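Local coordinates for K Homology domain-containing protein (Aeropyrum pernix, PDB 1TUA) that is of unestablished function but carries two K homology (KH) domains, and so probably binds RNA, at residues Pro4-Lys9 and Lys62-Val67; Lys26-Arg31 and Lys78-Leu83; Arg121-Met126 and Met148-Ala153; Ile154-Glu159 and His163-Arg168. All coordinates share one frame; numbering follows the deposited sequence.

Contact 1: Pro4-Lys9 and Lys62-Val67; sequences PRIYVK and KAAEVV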
loop_
_atom_site.group_PDB
_atom_site.type_symbol
_atom_site.label_atom_id
_atom_site.label_comp_id
_atom_site.label_asym_id
_atom_site.label_seq_id
_atom_site.Cartn_x
_atom_site.Cartn_y
_atom_site.Cartn_z
ATOM N N PRO A 4 5.783 18.653 -14.242
ATOM C CA PRO A 4 4.915 17.916 -13.320
ATOM C C PRO A 4 5.667 17.791 -12.000
ATOM O O PRO A 4 6.871 17.529 -11.982
ATOM C CB PRO A 4 4.736 16.562 -14.004
ATOM C CG PRO A 4 4.919 16.887 -15.474
ATOM C CD PRO A 4 6.075 17.858 -15.449
ATOM N N ARG A 5 4.963 18.015 -10.902
ATOM C CA ARG A 5 5.559 17.907 -9.580
ATOM C C ARG A 5 4.508 17.299 -8.678
ATOM O O ARG A 5 3.374 17.774 -8.637
ATOM C CB ARG A 5 5.952 19.284 -9.027
ATOM C CG ARG A 5 7.063 19.975 -9.777
ATOM C CD ARG A 5 7.531 21.224 -9.024
ATOM N NE ARG A 5 8.697 21.833 -9.662
ATOM C CZ ARG A 5 8.640 22.666 -10.697
ATOM N NH1 ARG A 5 7.465 23.007 -11.221
ATOM N NH2 ARG A 5 9.761 23.147 -11.219
ATOM N N ILE A 6 4.878 16.236 -7.976
ATOM C CA ILE A 6 3.950 15.600 -7.058
ATOM C C ILE A 6 4.487 15.766 -5.640
ATOM O O ILE A 6 5.567 15.271 -5.303
ATOM C CB ILE A 6 3.767 14.098 -7.382
ATOM C CG1 ILE A 6 3.197 13.946 -8.798
ATOM C CG2 ILE A 6 2.835 13.448 -6.359
ATOM C CD1 ILE A 6 2.878 12.514 -9.202
ATOM N N TYR A 7 3.737 16.496 -4.824
ATOM C CA TYR A 7 4.105 16.727 -3.436
ATOM C C TYR A 7 3.526 15.603 -2.595
ATOM O O TYR A 7 2.339 15.288 -2.690
ATOM C CB TYR A 7 3.542 18.069 -2.961
ATOM C CG TYR A 7 4.238 19.257 -3.566
ATOM C CD1 TYR A 7 5.115 20.031 -2.808
ATOM C CD2 TYR A 7 4.038 19.601 -4.903
ATOM C CE1 TYR A 7 5.780 21.124 -3.366
ATOM C CE2 TYR A 7 4.702 20.694 -5.473
ATOM C CZ TYR A 7 5.571 21.448 -4.695
ATOM O OH TYR A 7 6.232 22.524 -5.241
ATOM N N VAL A 8 4.366 14.988 -1.777
ATOM C CA VAL A 8 3.914 13.905 -0.921
ATOM C C VAL A 8 4.230 14.237 0.535
ATOM O O VAL A 8 5.399 14.363 0.912
ATOM C CB VAL A 8 4.614 12.577 -1.294
ATOM C CG1 VAL A 8 4.097 11.445 -0.414
ATOM C CG2 VAL A 8 4.388 12.269 -2.760
ATOM N N LYS A 9 3.186 14.396 1.344
ATOM C CA LYS A 9 3.378 14.691 2.758
ATOM C C LYS A 9 3.796 13.388 3.418
ATOM O O LYS A 9 3.146 12.363 3.236
ATOM C CB LYS A 9 2.079 15.194 3.388
ATOM C CG LYS A 9 2.206 15.551 4.871
ATOM C CD LYS A 9 3.162 16.725 5.091
ATOM C CE LYS A 9 3.436 16.959 6.570
ATOM N NZ LYS A 9 4.063 15.766 7.206
ATOM N N LYS A 62 4.284 6.419 -9.896
ATOM C CA LYS A 62 4.699 5.264 -9.095
ATOM C C LYS A 62 5.801 5.638 -8.106
ATOM O O LYS A 62 5.853 5.109 -7.000
ATOM C CB LYS A 62 5.149 4.115 -10.000
ATOM C CG LYS A 62 3.990 3.431 -10.712
ATOM C CD LYS A 62 4.450 2.210 -11.502
ATOM C CE LYS A 62 3.258 1.394 -12.000
ATOM N NZ LYS A 62 2.491 0.767 -10.881
ATOM N N ALA A 63 6.689 6.547 -8.502
ATOM C CA ALA A 63 7.750 7.000 -7.607
ATOM C C ALA A 63 7.082 7.622 -6.374
ATOM O O ALA A 63 7.491 7.377 -5.233
ATOM C CB ALA A 63 8.630 8.041 -8.310
ATOM N N ALA A 64 6.046 8.426 -6.616
ATOM C CA ALA A 64 5.315 9.085 -5.533
ATOM C C ALA A 64 4.549 8.070 -4.684
ATOM O O ALA A 64 4.398 8.252 -3.473
ATOM C CB ALA A 64 4.356 10.118 -6.107
ATOM N N GLU A 65 4.066 6.999 -5.310
ATOM C CA GLU A 65 3.328 5.979 -4.565
ATOM C C GLU A 65 4.267 5.223 -3.637
ATOM O O GLU A 65 3.889 4.870 -2.526
ATOM C CB GLU A 65 2.625 5.009 -5.516
ATOM C CG GLU A 65 1.454 5.637 -6.244
ATOM C CD GLU A 65 0.335 6.052 -5.302
ATOM O OE1 GLU A 65 -0.448 5.181 -4.874
ATOM O OE2 GLU A 65 0.243 7.254 -4.976
ATOM N N VAL A 66 5.495 4.986 -4.082
ATOM C CA VAL A 66 6.463 4.296 -3.234
ATOM C C VAL A 66 6.706 5.136 -1.979
ATOM O O VAL A 66 6.716 4.617 -0.861
ATOM C CB VAL A 66 7.796 4.073 -3.969
ATOM C CG1 VAL A 66 8.853 3.572 -2.994
ATOM C CG2 VAL A 66 7.596 3.077 -5.098
ATOM N N VAL A 67 6.898 6.438 -2.166
ATOM C CA VAL A 67 7.118 7.336 -1.031
ATOM C C VAL A 67 5.924 7.298 -0.074
ATOM O O VAL A 67 6.090 7.226 1.142
ATOM C CB VAL A 67 7.336 8.787 -1.504
ATOM C CG1 VAL A 67 7.310 9.736 -0.301
ATOM C CG2 VAL A 67 8.673 8.894 -2.242
#
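Ile6 and Val8, on edge strand 6-9, meet Ala64 and Val67 of helix 57-72, part of the helix-on-sheet core of the first KH domain. In the type I KH fold a final helix packs on one face of a three-stranded antiparallel sheet; here strand 6-9 and the helix segment run almost parallel, at 7°, with axes 9.0 Å apart. Two residues apart on the strand, Ile6 and Val8 send their CB atoms to the helix side, whereas Tyr7 between them turns away to the other side. Ile6 has CG1 beside the backbone N (chi1 -61°), which leaves the CG2 methyl anti to it and brings that branch to Ala64, CG2 to CB 3.7 Å. Backbone bonds to Val48 and Val46 tie Ile6 and Val8 into the sheet, and Leu60 and Met61 extend the apolar patch around Ile6. Val8 spends its two methyls on different partners: CG2 reaches Ala64 CB at 4.0 Å while CG1 turns to the next helical turn. Beta-branched residues suit this strand because both branches leave from CB, close to the backbone, and the small Ala64 lets the helix backbone come close. Val8 and Val67 lie obliquely across one another, their CG1 methyls 3.6 Å apart.

Contact 2: Lys26-Arg31 and Lys78-Leu83; sequences KAEIMR and KAFRLL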
loop_
_atom_site.group_PDB
_atom_site.type_symbol
_atom_site.label_atom_id
_atom_site.label_comp_id
_atom_site.label_asym_id
_atom_site.label_seq_id
_atom_site.Cartn_x
_atom_site.Cartn_y
_atom_site.Cartn_z
ATOM N N LYS A 26 15.839 7.047 -1.267
ATOM C CA LYS A 26 15.342 7.975 -2.278
ATOM C C LYS A 26 16.210 7.867 -3.531
ATOM O O LYS A 26 15.714 8.025 -4.646
ATOM C CB LYS A 26 15.316 9.419 -1.765
ATOM C CG LYS A 26 16.656 10.079 -1.626
ATOM C CD LYS A 26 16.495 11.584 -1.485
ATOM C CE LYS A 26 17.846 12.268 -1.531
ATOM N NZ LYS A 26 17.716 13.744 -1.631
ATOM N N ALA A 27 17.499 7.584 -3.354
ATOM C CA ALA A 27 18.405 7.439 -4.495
ATOM C C ALA A 27 17.969 6.276 -5.380
ATOM O O ALA A 27 17.988 6.385 -6.602
ATOM C CB ALA A 27 19.827 7.209 -4.021
ATOM N N GLU A 28 17.586 5.164 -4.757
ATOM C CA GLU A 28 17.146 3.987 -5.496
ATOM C C GLU A 28 15.818 4.262 -6.202
ATOM O O GLU A 28 15.612 3.821 -7.337
ATOM C CB GLU A 28 17.006 2.791 -4.547
ATOM C CG GLU A 28 16.738 1.455 -5.231
ATOM C CD GLU A 28 17.765 1.120 -6.307
ATOM O OE1 GLU A 28 18.909 1.628 -6.244
ATOM O OE2 GLU A 28 17.432 0.331 -7.217
ATOM N N ILE A 29 14.914 4.990 -5.545
ATOM C CA ILE A 29 13.634 5.298 -6.185
ATOM C C ILE A 29 13.904 6.155 -7.420
ATOM O O ILE A 29 13.346 5.914 -8.494
ATOM C CB ILE A 29 12.687 6.071 -5.245
ATOM C CG1 ILE A 29 12.372 5.228 -4.013
ATOM C CG2 ILE A 29 11.388 6.401 -5.983
ATOM C CD1 ILE A 29 11.574 5.970 -2.956
ATOM N N MET A 30 14.778 7.149 -7.263
ATOM C CA MET A 30 15.140 8.037 -8.363
ATOM C C MET A 30 15.765 7.240 -9.511
ATOM O O MET A 30 15.411 7.416 -10.674
ATOM C CB MET A 30 16.136 9.107 -7.880
ATOM C CG MET A 30 15.536 10.217 -7.004
ATOM S SD MET A 30 16.773 11.441 -6.410
ATOM C CE MET A 30 16.938 10.939 -4.813
ATOM N N ARG A 31 16.697 6.361 -9.164
ATOM C CA ARG A 31 17.409 5.541 -10.138
ATOM C C ARG A 31 16.509 4.668 -11.003
ATOM O O ARG A 31 16.689 4.587 -12.216
ATOM C CB ARG A 31 18.418 4.663 -9.396
ATOM C CG ARG A 31 19.285 3.795 -10.271
ATOM C CD ARG A 31 20.413 3.196 -9.444
ATOM N NE ARG A 31 21.152 4.240 -8.734
ATOM C CZ ARG A 31 21.136 4.411 -7.412
ATOM N NH1 ARG A 31 20.419 3.602 -6.642
ATOM N NH2 ARG A 31 21.835 5.397 -6.860
ATOM N N LYS A 78 9.382 -3.546 0.597
ATOM C CA LYS A 78 8.030 -3.946 0.219
ATOM C C LYS A 78 7.381 -2.866 -0.642
ATOM O O LYS A 78 6.692 -3.169 -1.617
ATOM C CB LYS A 78 7.181 -4.212 1.460
ATOM C CG LYS A 78 7.528 -5.512 2.164
ATOM C CD LYS A 78 6.740 -5.667 3.454
ATOM C CE LYS A 78 6.912 -7.052 4.070
ATOM N NZ LYS A 78 6.317 -8.105 3.213
ATOM N N ALA A 79 7.611 -1.605 -0.286
ATOM C CA ALA A 79 7.043 -0.482 -1.034
ATOM C C ALA A 79 7.473 -0.467 -2.506
ATOM O O ALA A 79 6.706 -0.045 -3.369
ATOM C CB ALA A 79 7.430 0.840 -0.366
ATOM N N PHE A 80 8.692 -0.920 -2.793
ATOM C CA PHE A 80 9.195 -0.942 -4.171
ATOM C C PHE A 80 8.319 -1.768 -5.108
ATOM O O PHE A 80 8.397 -1.633 -6.331
ATOM C CB PHE A 80 10.630 -1.478 -4.224
ATOM C CG PHE A 80 11.649 -0.559 -3.610
ATOM C CD1 PHE A 80 11.505 0.823 -3.687
ATOM C CD2 PHE A 80 12.786 -1.079 -2.990
ATOM C CE1 PHE A 80 12.479 1.682 -3.158
ATOM C CE2 PHE A 80 13.766 -0.229 -2.458
ATOM C CZ PHE A 80 13.609 1.156 -2.546
ATOM N N ARG A 81 7.482 -2.625 -4.532
ATOM C CA ARG A 81 6.581 -3.447 -5.331
ATOM C C ARG A 81 5.668 -2.557 -6.168
ATOM O O ARG A 81 5.203 -2.956 -7.233
ATOM C CB ARG A 81 5.740 -4.344 -4.416
ATOM C CG ARG A 81 4.651 -5.139 -5.135
ATOM C CD ARG A 81 3.993 -6.134 -4.195
ATOM N NE ARG A 81 2.854 -6.799 -4.819
ATOM C CZ ARG A 81 2.236 -7.859 -4.304
ATOM N NH1 ARG A 81 2.652 -8.374 -3.155
ATOM N NH2 ARG A 81 1.202 -8.399 -4.939
ATOM N N LEU A 82 5.422 -1.346 -5.681
ATOM C CA LEU A 82 4.562 -0.398 -6.376
ATOM C C LEU A 82 5.150 0.101 -7.691
ATOM O O LEU A 82 4.459 0.756 -8.474
ATOM C CB LEU A 82 4.226 0.780 -5.448
ATOM C CG LEU A 82 3.222 0.401 -4.345
ATOM C CD1 LEU A 82 3.226 1.439 -3.237
ATOM C CD2 LEU A 82 1.836 0.261 -4.949
ATOM N N LEU A 83 6.421 -0.212 -7.932
ATOM C CA LEU A 83 7.076 0.183 -9.173
ATOM C C LEU A 83 6.726 -0.827 -10.256
ATOM O O LEU A 83 6.940 -0.584 -11.441
ATOM C CB LEU A 83 8.601 0.223 -9.000
ATOM C CG LEU A 83 9.177 1.338 -8.123
ATOM C CD1 LEU A 83 10.693 1.288 -8.193
ATOM C CD2 LEU A 83 8.674 2.701 -8.603
#
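Phe80 carries this contact from one side, Ile29 and Glu28 of helix 24-33 from the other. The tight part is the meeting of Ile29 with the ring: its CG1 methylene comes to the ring edge, near the ring plane, with CE1 at 3.6 Å. Phe80 CG sits beside its own backbone N (chi1 -69°), and from there the ring extends to the helix although its CB does not point at it. A flat, long aromatic suits this place, since it bridges backbones whose nearest CA atoms, those of Ile29 and Phe80, are 7.9 Å apart. Ile29 is buried, and its branched chain supplies apolar surface both to the ring and to the core beneath.

Toward solvent the fit slackens. Glu28 offers the ring only aliphatic carbon, CG lying 4.1 Å from Phe80 CZ in an oblique approach, and its carboxylate plane stands 71° from the ring. A bend at chi2 (54°) turns the acid group along its own helix, where it forms a salt bridge with Arg31, one turn on; the hydrogen bond within it is weak and its modelled length doubtfully short. Leu83 also points its CB at the helix but makes no close contact with it.

Residues 80-83 form a short 3-10 segment. Helix 57-72 lies alongside both segments, Val66 touching Ile29 and Leu83, while Ile29 also rests on Ile37 of strand 35-40. Arg81 and Leu82, by contrast, reach Ile141 of strand 137-141, in the second KH sheet.

Contact 3: Arg121-Met126 and Met148-Ala153; sequences RTIEEM and MAAKQA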
loop_
_atom_site.group_PDB
_atom_site.type_symbol
_atom_site.label_atom_id
_atom_site.label_comp_id
_atom_site.label_asym_id
_atom_site.label_seq_id
_atom_site.Cartn_x
_atom_site.Cartn_y
_atom_site.Cartn_z
ATOM N N ARG A 121 -1.772 -12.250 7.997
ATOM C CA ARG A 121 -1.081 -13.154 7.081
ATOM C C ARG A 121 -2.038 -13.959 6.204
ATOM O O ARG A 121 -1.766 -14.184 5.016
ATOM C CB ARG A 121 -0.162 -14.107 7.853
ATOM C CG ARG A 121 0.996 -13.407 8.528
ATOM C CD ARG A 121 1.981 -14.403 9.136
ATOM N NE ARG A 121 3.135 -13.725 9.731
ATOM C CZ ARG A 121 3.068 -12.926 10.794
ATOM N NH1 ARG A 121 1.899 -12.706 11.382
ATOM N NH2 ARG A 121 4.165 -12.341 11.264
ATOM N N THR A 122 -3.154 -14.399 6.783
ATOM C CA THR A 122 -4.137 -15.168 6.025
ATOM C C THR A 122 -4.687 -14.342 4.868
ATOM O O THR A 122 -4.798 -14.824 3.746
ATOM C CB THR A 122 -5.311 -15.614 6.915
ATOM O OG1 THR A 122 -4.822 -16.514 7.916
ATOM C CG2 THR A 122 -6.387 -16.313 6.082
ATOM N N ILE A 123 -5.033 -13.091 5.142
ATOM C CA ILE A 123 -5.551 -12.233 4.091
ATOM C C ILE A 123 -4.470 -12.006 3.024
ATOM O O ILE A 123 -4.759 -12.069 1.832
ATOM C CB ILE A 123 -6.048 -10.887 4.670
ATOM C CG1 ILE A 123 -7.223 -11.157 5.625
ATOM C CG2 ILE A 123 -6.493 -9.954 3.538
ATOM C CD1 ILE A 123 -7.749 -9.933 6.355
ATOM N N GLU A 124 -3.227 -11.762 3.444
ATOM C CA GLU A 124 -2.131 -11.561 2.484
ATOM C C GLU A 124 -1.934 -12.781 1.577
ATOM O O GLU A 124 -1.760 -12.646 0.362
ATOM C CB GLU A 124 -0.808 -11.298 3.202
ATOM C CG GLU A 124 -0.689 -9.970 3.909
ATOM C CD GLU A 124 0.709 -9.749 4.474
ATOM O OE1 GLU A 124 1.259 -10.683 5.095
ATOM O OE2 GLU A 124 1.264 -8.648 4.304
ATOM N N GLU A 125 -1.952 -13.970 2.174
ATOM C CA GLU A 125 -1.752 -15.204 1.416
ATOM C C GLU A 125 -2.900 -15.489 0.458
ATOM O O GLU A 125 -2.677 -15.942 -0.664
ATOM C CB GLU A 125 -1.588 -16.395 2.362
ATOM C CG GLU A 125 -0.464 -16.245 3.363
ATOM C CD GLU A 125 -0.333 -17.448 4.281
ATOM O OE1 GLU A 125 -1.358 -17.889 4.849
ATOM O OE2 GLU A 125 0.800 -17.948 4.441
ATOM N N MET A 126 -4.127 -15.230 0.906
ATOM C CA MET A 126 -5.301 -15.478 0.081
ATOM C C MET A 126 -5.396 -14.524 -1.108
ATOM O O MET A 126 -5.849 -14.909 -2.183
ATOM C CB MET A 126 -6.576 -15.369 0.928
ATOM C CG MET A 126 -6.722 -16.457 1.998
ATOM S SD MET A 126 -8.347 -16.466 2.831
ATOM C CE MET A 126 -9.354 -16.637 1.491
ATOM N N MET A 148 -8.368 -4.785 -3.811
ATOM C CA MET A 148 -9.731 -4.443 -3.427
ATOM C C MET A 148 -10.359 -5.578 -2.609
ATOM O O MET A 148 -11.163 -5.324 -1.704
ATOM C CB MET A 148 -10.583 -4.123 -4.664
ATOM C CG MET A 148 -10.210 -2.794 -5.357
ATOM S SD MET A 148 -10.118 -1.352 -4.223
ATOM C CE MET A 148 -11.826 -1.183 -3.784
ATOM N N ALA A 149 -9.983 -6.821 -2.909
ATOM C CA ALA A 149 -10.503 -7.967 -2.157
ATOM C C ALA A 149 -9.986 -7.891 -0.720
ATOM O O ALA A 149 -10.740 -8.073 0.239
ATOM C CB ALA A 149 -10.056 -9.271 -2.809
ATOM N N ALA A 150 -8.692 -7.613 -0.576
ATOM C CA ALA A 150 -8.067 -7.495 0.738
ATOM C C ALA A 150 -8.681 -6.331 1.527
ATOM O O ALA A 150 -8.920 -6.432 2.731
ATOM C CB ALA A 150 -6.562 -7.281 0.575
ATOM N N LYS A 151 -8.926 -5.222 0.836
ATOM C CA LYS A 151 -9.504 -4.038 1.459
ATOM C C LYS A 151 -10.845 -4.393 2.092
ATOM O O LYS A 151 -11.130 -4.029 3.236
ATOM C CB LYS A 151 -9.703 -2.948 0.404
ATOM C CG LYS A 151 -10.373 -1.675 0.904
ATOM C CD LYS A 151 -10.659 -0.736 -0.265
ATOM C CE LYS A 151 -11.301 0.568 0.191
ATOM N NZ LYS A 151 -10.328 1.488 0.850
ATOM N N GLN A 152 -11.665 -5.109 1.332
ATOM C CA GLN A 152 -12.975 -5.517 1.806
ATOM C C GLN A 152 -12.845 -6.413 3.044
ATOM O O GLN A 152 -13.544 -6.205 4.040
ATOM C CB GLN A 152 -13.718 -6.237 0.676
ATOM C CG GLN A 152 -15.092 -6.748 1.045
ATOM C CD GLN A 152 -15.804 -7.376 -0.138
ATOM O OE1 GLN A 152 -15.198 -8.089 -0.942
ATOM N NE2 GLN A 152 -17.102 -7.127 -0.242
ATOM N N ALA A 153 -11.947 -7.398 2.989
ATOM C CA ALA A 153 -11.742 -8.298 4.123
ATOM C C ALA A 153 -11.320 -7.510 5.367
ATOM O O ALA A 153 -11.809 -7.766 6.474
ATOM C CB ALA A 153 -10.691 -9.343 3.779
#
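Ile123 of helix 118-127 packs against Ala150 and Ala153 of helix 144-158, joining two helices of the second KH domain. The apolar contacts are wholly between one branched side chain and two small ones. The CG2 methyl of Ile123 stands 4.0 Å from Ala150 CB and equally near the CA of that residue, so it rests on the helix backbone as much as on a side chain. The other branch runs out to CD1, which lies 4.0 Å from Ala153 CB. With chi1 at -63° and chi2 extended, the two branches diverge, so that each meets one of two alanines a turn apart. Small residues suit that surface: they let the backbones approach until the CA atoms of Ile123 and Ala150 are 6.3 Å apart. Ile154 and Leu157 of the same helix add further apolar contacts to Ile123.

The polar interactions lie within each helix or with its neighbours, not across the contact. Within each helix the usual main-chain bonds satisfy the peptide groups, for instance Met126 N to Thr122 O at 2.9 Å. The Ile123 carbonyl additionally takes the hydroxyl of Thr127. Glu124 points its CB away from the alanine helix, and its OE2 serves both a salt bridge to Arg120 and the backbone N of Ile131, linking the helix to the start of the neighbouring strand.

The buried interface therefore relies on dispersion and the exclusion of water rather than on directional bonds, and its closeness follows from the small size of Ala150 and Ala153; the charged side chains of both segments take no part in it.

Contact 4: Ile154-Glu159 and His163-Arg168; sequences IEMLAE and HSTVYR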
loop_
_atom_site.group_PDB
_atom_site.type_symbol
_atom_site.label_atom_id
_atom_site.label_comp_id
_atom_site.label_asym_id
_atom_site.label_seq_id
_atom_site.Cartn_x
_atom_site.Cartn_y
_atom_site.Cartn_z
ATOM N N ILE A 154 -10.411 -6.552 5.184
ATOM C CA ILE A 154 -9.949 -5.719 6.290
ATOM C C ILE A 154 -11.115 -4.909 6.857
ATOM O O ILE A 154 -11.281 -4.815 8.072
ATOM C CB ILE A 154 -8.844 -4.738 5.842
ATOM C CG1 ILE A 154 -7.598 -5.515 5.402
ATOM C CG2 ILE A 154 -8.516 -3.775 6.981
ATOM C CD1 ILE A 154 -6.945 -6.299 6.514
ATOM N N GLU A 155 -11.923 -4.321 5.980
ATOM C CA GLU A 155 -13.066 -3.546 6.442
ATOM C C GLU A 155 -14.038 -4.436 7.228
ATOM O O GLU A 155 -14.551 -4.030 8.278
ATOM C CB GLU A 155 -13.776 -2.896 5.254
ATOM C CG GLU A 155 -12.930 -1.844 4.554
ATOM C CD GLU A 155 -13.577 -1.307 3.286
ATOM O OE1 GLU A 155 -14.090 -2.119 2.482
ATOM O OE2 GLU A 155 -13.561 -0.075 3.088
ATOM N N MET A 156 -14.285 -5.647 6.727
ATOM C CA MET A 156 -15.187 -6.585 7.403
ATOM C C MET A 156 -14.687 -6.916 8.814
ATOM O O MET A 156 -15.480 -7.022 9.747
ATOM C CB MET A 156 -15.333 -7.877 6.589
ATOM C CG MET A 156 -16.211 -7.751 5.340
ATOM S SD MET A 156 -16.159 -9.228 4.291
ATOM C CE MET A 156 -17.126 -10.367 5.206
ATOM N N LEU A 157 -13.375 -7.076 8.972
ATOM C CA LEU A 157 -12.819 -7.376 10.289
ATOM C C LEU A 157 -12.929 -6.158 11.197
ATOM O O LEU A 157 -13.198 -6.294 12.388
ATOM C CB LEU A 157 -11.350 -7.805 10.187
ATOM C CG LEU A 157 -11.054 -9.177 9.578
ATOM C CD1 LEU A 157 -9.551 -9.426 9.585
ATOM C CD2 LEU A 157 -11.768 -10.254 10.369
ATOM N N ALA A 158 -12.726 -4.969 10.630
ATOM C CA ALA A 158 -12.802 -3.732 11.405
ATOM C C ALA A 158 -14.231 -3.486 11.865
ATOM O O ALA A 158 -14.475 -2.667 12.751
ATOM C CB ALA A 158 -12.314 -2.550 10.571
ATOM N N GLU A 159 -15.172 -4.202 11.258
ATOM C CA GLU A 159 -16.573 -4.055 11.610
ATOM C C GLU A 159 -17.061 -5.147 12.565
ATOM O O GLU A 159 -18.223 -5.154 12.962
ATOM C CB GLU A 159 -17.408 -4.006 10.332
ATOM C CG GLU A 159 -16.952 -2.877 9.421
ATOM C CD GLU A 159 -17.761 -2.759 8.152
ATOM O OE1 GLU A 159 -17.800 -3.734 7.367
ATOM O OE2 GLU A 159 -18.356 -1.678 7.940
ATOM N N HIS A 163 -13.682 -14.185 11.938
ATOM C CA HIS A 163 -12.585 -14.405 11.003
ATOM C C HIS A 163 -12.990 -15.419 9.932
ATOM O O HIS A 163 -12.735 -15.220 8.747
ATOM C CB HIS A 163 -11.346 -14.904 11.755
ATOM C CG HIS A 163 -10.670 -13.843 12.567
ATOM N ND1 HIS A 163 -9.863 -12.877 12.006
ATOM C CD2 HIS A 163 -10.713 -13.573 13.892
ATOM C CE1 HIS A 163 -9.439 -12.058 12.951
ATOM N NE2 HIS A 163 -9.941 -12.457 14.104
ATOM N N SER A 164 -13.633 -16.505 10.355
ATOM C CA SER A 164 -14.065 -17.554 9.427
ATOM C C SER A 164 -15.006 -16.989 8.372
ATOM O O SER A 164 -14.955 -17.387 7.207
ATOM C CB SER A 164 -14.759 -18.684 10.193
ATOM O OG SER A 164 -15.852 -18.181 10.932
ATOM N N THR A 165 -15.868 -16.067 8.798
ATOM C CA THR A 165 -16.818 -15.404 7.906
ATOM C C THR A 165 -16.043 -14.653 6.827
ATOM O O THR A 165 -16.299 -14.807 5.636
ATOM C CB THR A 165 -17.679 -14.390 8.680
ATOM O OG1 THR A 165 -18.640 -15.094 9.472
ATOM C CG2 THR A 165 -18.395 -13.439 7.729
ATOM N N VAL A 166 -15.089 -13.839 7.262
ATOM C CA VAL A 166 -14.269 -13.062 6.347
ATOM C C VAL A 166 -13.482 -13.961 5.390
ATOM O O VAL A 166 -13.456 -13.718 4.186
ATOM C CB VAL A 166 -13.298 -12.141 7.135
ATOM C CG1 VAL A 166 -12.361 -11.410 6.177
ATOM C CG2 VAL A 166 -14.092 -11.131 7.947
ATOM N N TYR A 167 -12.854 -15.007 5.917
ATOM C CA TYR A 167 -12.076 -15.909 5.078
ATOM C C TYR A 167 -12.944 -16.639 4.061
ATOM O O TYR A 167 -12.554 -16.805 2.907
ATOM C CB TYR A 167 -11.323 -16.937 5.925
ATOM C CG TYR A 167 -10.406 -16.346 6.974
ATOM C CD1 TYR A 167 -9.730 -15.138 6.755
ATOM C CD2 TYR A 167 -10.205 -16.998 8.187
ATOM C CE1 TYR A 167 -8.878 -14.595 7.732
ATOM C CE2 TYR A 167 -9.361 -16.470 9.164
ATOM C CZ TYR A 167 -8.702 -15.272 8.934
ATOM O OH TYR A 167 -7.885 -14.761 9.915
ATOM N N ARG A 168 -14.122 -17.082 4.481
ATOM C CA ARG A 168 -15.011 -17.789 3.568
ATOM C C ARG A 168 -15.420 -16.854 2.422
ATOM O O ARG A 168 -15.450 -17.254 1.257
ATOM C CB ARG A 168 -16.252 -18.270 4.318
ATOM C CG ARG A 168 -16.695 -19.666 3.931
ATOM C CD ARG A 168 -18.086 -19.966 4.480
ATOM N NE ARG A 168 -18.180 -19.766 5.929
ATOM C CZ ARG A 168 -17.521 -20.487 6.833
ATOM N NH1 ARG A 168 -16.710 -21.465 6.443
ATOM N NH2 ARG A 168 -17.685 -20.237 8.128
#
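The carbonyl O of His163 accepts the backbone N-H of Tyr167 at 2.8 Å, a first-turn bond of helix 163-188, and the imidazole of the same residue leans on Leu157 of the preceding helix. The two helices make an antiparallel helical hairpin: helix 144-158 is the last helix expected of a type I KH fold, a short turn follows, and the long C-terminal helix runs back beside it, the local axes crossing at 161° and 9.7 Å apart.

Val166 is at the centre. Its CG2 methyl, beside the backbone N and anti to the carbonyl carbon, fits between Met156 CB at 3.7 Å and Leu157 CD2 at 3.5 Å, the latter closer than usual for two carbons. A compact beta-branched residue suits so narrow a gap. Leu157 crosses both Val166 and His163 at about a right angle, its CD2 serving each; the ring is met obliquely. Ile112 of helix 102-113 also touches Leu157, carrying the apolar core on into the domain, while Tyr167 reaches Ala119 and Thr122 of helix 118-127.

Toward the outer side, flexible Met156 slides past Val166 in the opposite direction. Its chain bends at chi3 (74°), carrying the terminal CE to 4.1 Å from Val166 CA and 4.2 Å from the CG2 methyl of Thr165.

Overall arrangement
The contacts form two pairs, one at each KH domain, on opposite sides of the chain's centre. Contacts 1 and 2, centres 11 Å apart, alternate along the chain and are joined through Val66, which packs on Ile29, and through Lys62, whose NZ probably bonds to Leu82 O. Contacts 3 and 4 come later, in series; they share helix 144-158, have centres 9 Å apart and touch where Ala153 packs on Val166. Between the pairs, contacts 2 and 3 approach to about 5 Å at their nearest atoms without touching. Each sheet thus has its own helical packing, with the C-terminal helix added to the second domain, in keeping with a four-layered alpha-beta sandwich.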